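Local structure of metallo-beta-lactamase (Pseudomonas stutzeri, 4ZEJ) at residues V144-K149 and S187-A192. The protein probably hydrolyses beta-lactam antibiotics to substituted beta-amino acids with the help of two bound zinc ions, a reaction that underlies antibiotic resistance. Numbering follows the deposited sequence.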
loop_
_atom_site.group_PDB
_atom_site.type_symbol
_atom_site.label_atom_id
_atom_site.label_comp_id
_atom_site.label_asym_id
_atom_site.label_seq_id
_atom_site.Cartn_x
_atom_site.Cartn_y
_atom_site.Cartn_z
ATOM N N VAL A 144 1.183 4.957 -5.724
ATOM C CA VAL A 144 -0.191 4.474 -5.685
ATOM C C VAL A 144 -0.320 3.332 -6.700
ATOM O O VAL A 144 0.508 3.202 -7.617
ATOM C CB VAL A 144 -1.227 5.612 -5.914
ATOM C CG1 VAL A 144 -1.044 6.708 -4.874
ATOM C CG2 VAL A 144 -1.152 6.176 -7.325
ATOM N N VAL A 145 -1.330 2.493 -6.489
ATOM C CA VAL A 145 -1.578 1.299 -7.299
ATOM C C VAL A 145 -2.996 1.402 -7.838
ATOM O O VAL A 145 -3.958 1.506 -7.068
ATOM C CB VAL A 145 -1.363 -0.013 -6.492
ATOM C CG1 VAL A 145 -1.781 -1.254 -7.285
ATOM C CG2 VAL A 145 0.080 -0.125 -6.074
ATOM N N TRP A 146 -3.097 1.407 -9.166
ATOM C CA TRP A 146 -4.361 1.495 -9.883
ATOM C C TRP A 146 -4.683 0.130 -10.443
ATOM O O TRP A 146 -3.798 -0.553 -11.013
ATOM C CB TRP A 146 -4.259 2.546 -10.999
ATOM C CG TRP A 146 -5.428 2.635 -11.953
ATOM C CD1 TRP A 146 -5.395 2.382 -13.285
ATOM C CD2 TRP A 146 -6.781 3.021 -11.653
ATOM N NE1 TRP A 146 -6.641 2.577 -13.847
ATOM C CE2 TRP A 146 -7.509 2.972 -12.864
ATOM C CE3 TRP A 146 -7.446 3.404 -10.481
ATOM C CZ2 TRP A 146 -8.873 3.290 -12.937
ATOM C CZ3 TRP A 146 -8.805 3.715 -10.548
ATOM C CH2 TRP A 146 -9.500 3.671 -11.774
ATOM N N LEU A 147 -5.942 -0.261 -10.264
ATOM C CA LEU A 147 -6.455 -1.538 -10.728
ATOM C C LEU A 147 -7.508 -1.217 -11.793
ATOM O O LEU A 147 -8.688 -1.054 -11.473
ATOM C CB LEU A 147 -7.036 -2.325 -9.552
ATOM C CG LEU A 147 -6.051 -2.509 -8.382
ATOM C CD1 LEU A 147 -6.715 -3.248 -7.237
ATOM C CD2 LEU A 147 -4.784 -3.239 -8.803
ATOM N N PRO A 148 -7.077 -1.100 -13.068
ATOM C CA PRO A 148 -8.005 -0.643 -14.117
ATOM C C PRO A 148 -9.257 -1.501 -14.298
ATOM O O PRO A 148 -10.309 -0.960 -14.630
ATOM C CB PRO A 148 -7.147 -0.647 -15.398
ATOM C CG PRO A 148 -5.895 -1.368 -15.062
ATOM C CD PRO A 148 -5.702 -1.250 -13.582
ATOM N N LYS A 149 -9.140 -2.808 -14.065
ATOM C CA LYS A 149 -10.273 -3.728 -14.191
ATOM C C LYS A 149 -11.322 -3.511 -13.101
ATOM O O LYS A 149 -12.518 -3.684 -13.351
ATOM C CB LYS A 149 -9.794 -5.186 -14.170
ATOM C CG LYS A 149 -8.875 -5.540 -15.330
ATOM C CD LYS A 149 -8.389 -6.982 -15.270
ATOM C CE LYS A 149 -9.431 -7.979 -15.723
ATOM N NZ LYS A 149 -8.783 -9.224 -16.218
ATOM N N SER A 187 -6.282 14.199 -10.956
ATOM C CA SER A 187 -6.376 14.419 -12.400
ATOM C C SER A 187 -6.208 13.128 -13.221
ATOM O O SER A 187 -6.861 12.960 -14.261
ATOM C CB SER A 187 -5.343 15.455 -12.838
ATOM O OG SER A 187 -5.609 16.706 -12.232
ATOM N N ARG A 188 -5.318 12.243 -12.780
ATOM C CA ARG A 188 -5.029 10.997 -13.498
ATOM C C ARG A 188 -6.111 9.915 -13.326
ATOM O O ARG A 188 -6.402 9.173 -14.280
ATOM C CB ARG A 188 -3.668 10.443 -13.073
ATOM C CG ARG A 188 -3.179 9.248 -13.883
ATOM C CD ARG A 188 -1.801 8.820 -13.416
ATOM N NE ARG A 188 -1.325 7.609 -14.086
ATOM C CZ ARG A 188 -0.713 7.564 -15.269
ATOM N NH1 ARG A 188 -0.483 8.668 -15.974
ATOM N NH2 ARG A 188 -0.317 6.390 -15.757
ATOM N N TYR A 189 -6.704 9.841 -12.133
ATOM C CA TYR A 189 -7.614 8.749 -11.765
ATOM C C TYR A 189 -9.062 9.198 -11.560
ATOM O O TYR A 189 -9.711 8.814 -10.591
ATOM C CB TYR A 189 -7.071 8.030 -10.526
ATOM C CG TYR A 189 -5.726 7.422 -10.787
ATOM C CD1 TYR A 189 -4.583 7.894 -10.141
ATOM C CD2 TYR A 189 -5.580 6.396 -11.723
ATOM C CE1 TYR A 189 -3.346 7.345 -10.401
ATOM C CE2 TYR A 189 -4.340 5.846 -11.990
ATOM C CZ TYR A 189 -3.230 6.320 -11.313
ATOM O OH TYR A 189 -2.001 5.771 -11.589
ATOM N N SER A 190 -9.565 9.994 -12.500
ATOM C CA SER A 190 -10.982 10.406 -12.513
ATOM C C SER A 190 -11.975 9.226 -12.556
ATOM O O SER A 190 -13.096 9.353 -12.060
ATOM C CB SER A 190 -11.261 11.347 -13.692
ATOM O OG SER A 190 -11.108 10.671 -14.929
ATOM N N GLU A 191 -11.567 8.098 -13.145
ATOM C CA GLU A 191 -12.379 6.865 -13.169
ATOM C C GLU A 191 -12.511 6.133 -11.824
ATOM O O GLU A 191 -13.306 5.200 -11.719
ATOM C CB GLU A 191 -11.787 5.844 -14.162
ATOM C CG GLU A 191 -11.960 6.144 -15.640
ATOM C CD GLU A 191 -11.447 5.013 -16.535
ATOM O OE1 GLU A 191 -10.852 4.045 -16.015
ATOM O OE2 GLU A 191 -11.623 5.081 -17.766
ATOM N N ALA A 192 -11.708 6.491 -10.817
ATOM C CA ALA A 192 -11.668 5.715 -9.577
ATOM C C ALA A 192 -13.021 5.724 -8.887
ATOM O O ALA A 192 -13.577 6.793 -8.640
ATOM C CB ALA A 192 -10.593 6.252 -8.633
#
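Tyr-189, the first residue past helix 175-188 to leave helical geometry, lays the CD2-CE2 side of its phenol against one face of the Trp-146 indole. Tyr-189 CE2 lies 3.4 Å from Trp-146 CG; with the centroids of the phenol and the five-membered ring 4.8 Å apart and their planes inclined at 36°, the phenol leans obliquely over the indole. The other flank of the phenol brings Tyr-189 CE1 to 4.0 Å from Val-144 CG2, an apolar touch. With CG anti to the backbone N (chi1 172°), the indole of Trp-146 presents one face to the phenol; Pro-148 N lies above the opposite face, toward its rim. A type I turn follows, closed by Ala-192 N donating to Tyr-189 O at 3.1 Å. Within it, Glu-191 reaches the indole edge, OE1 standing 3.7 Å from Trp-146 CZ2, while the same oxygen forms a salt bridge with Lys-151. Ala-192, the last residue of the turn, meets the rim of the six-membered ring, its CB 3.6 Å from Trp-146 CZ3. Leu-153 of strand 152-156 touches both aromatic residues. The contact thus packs the turn between helix 175-188 and strand 194-197 onto the second beta-sheet of the alpha-beta/beta-alpha sandwich fold of metallo-beta-lactamases.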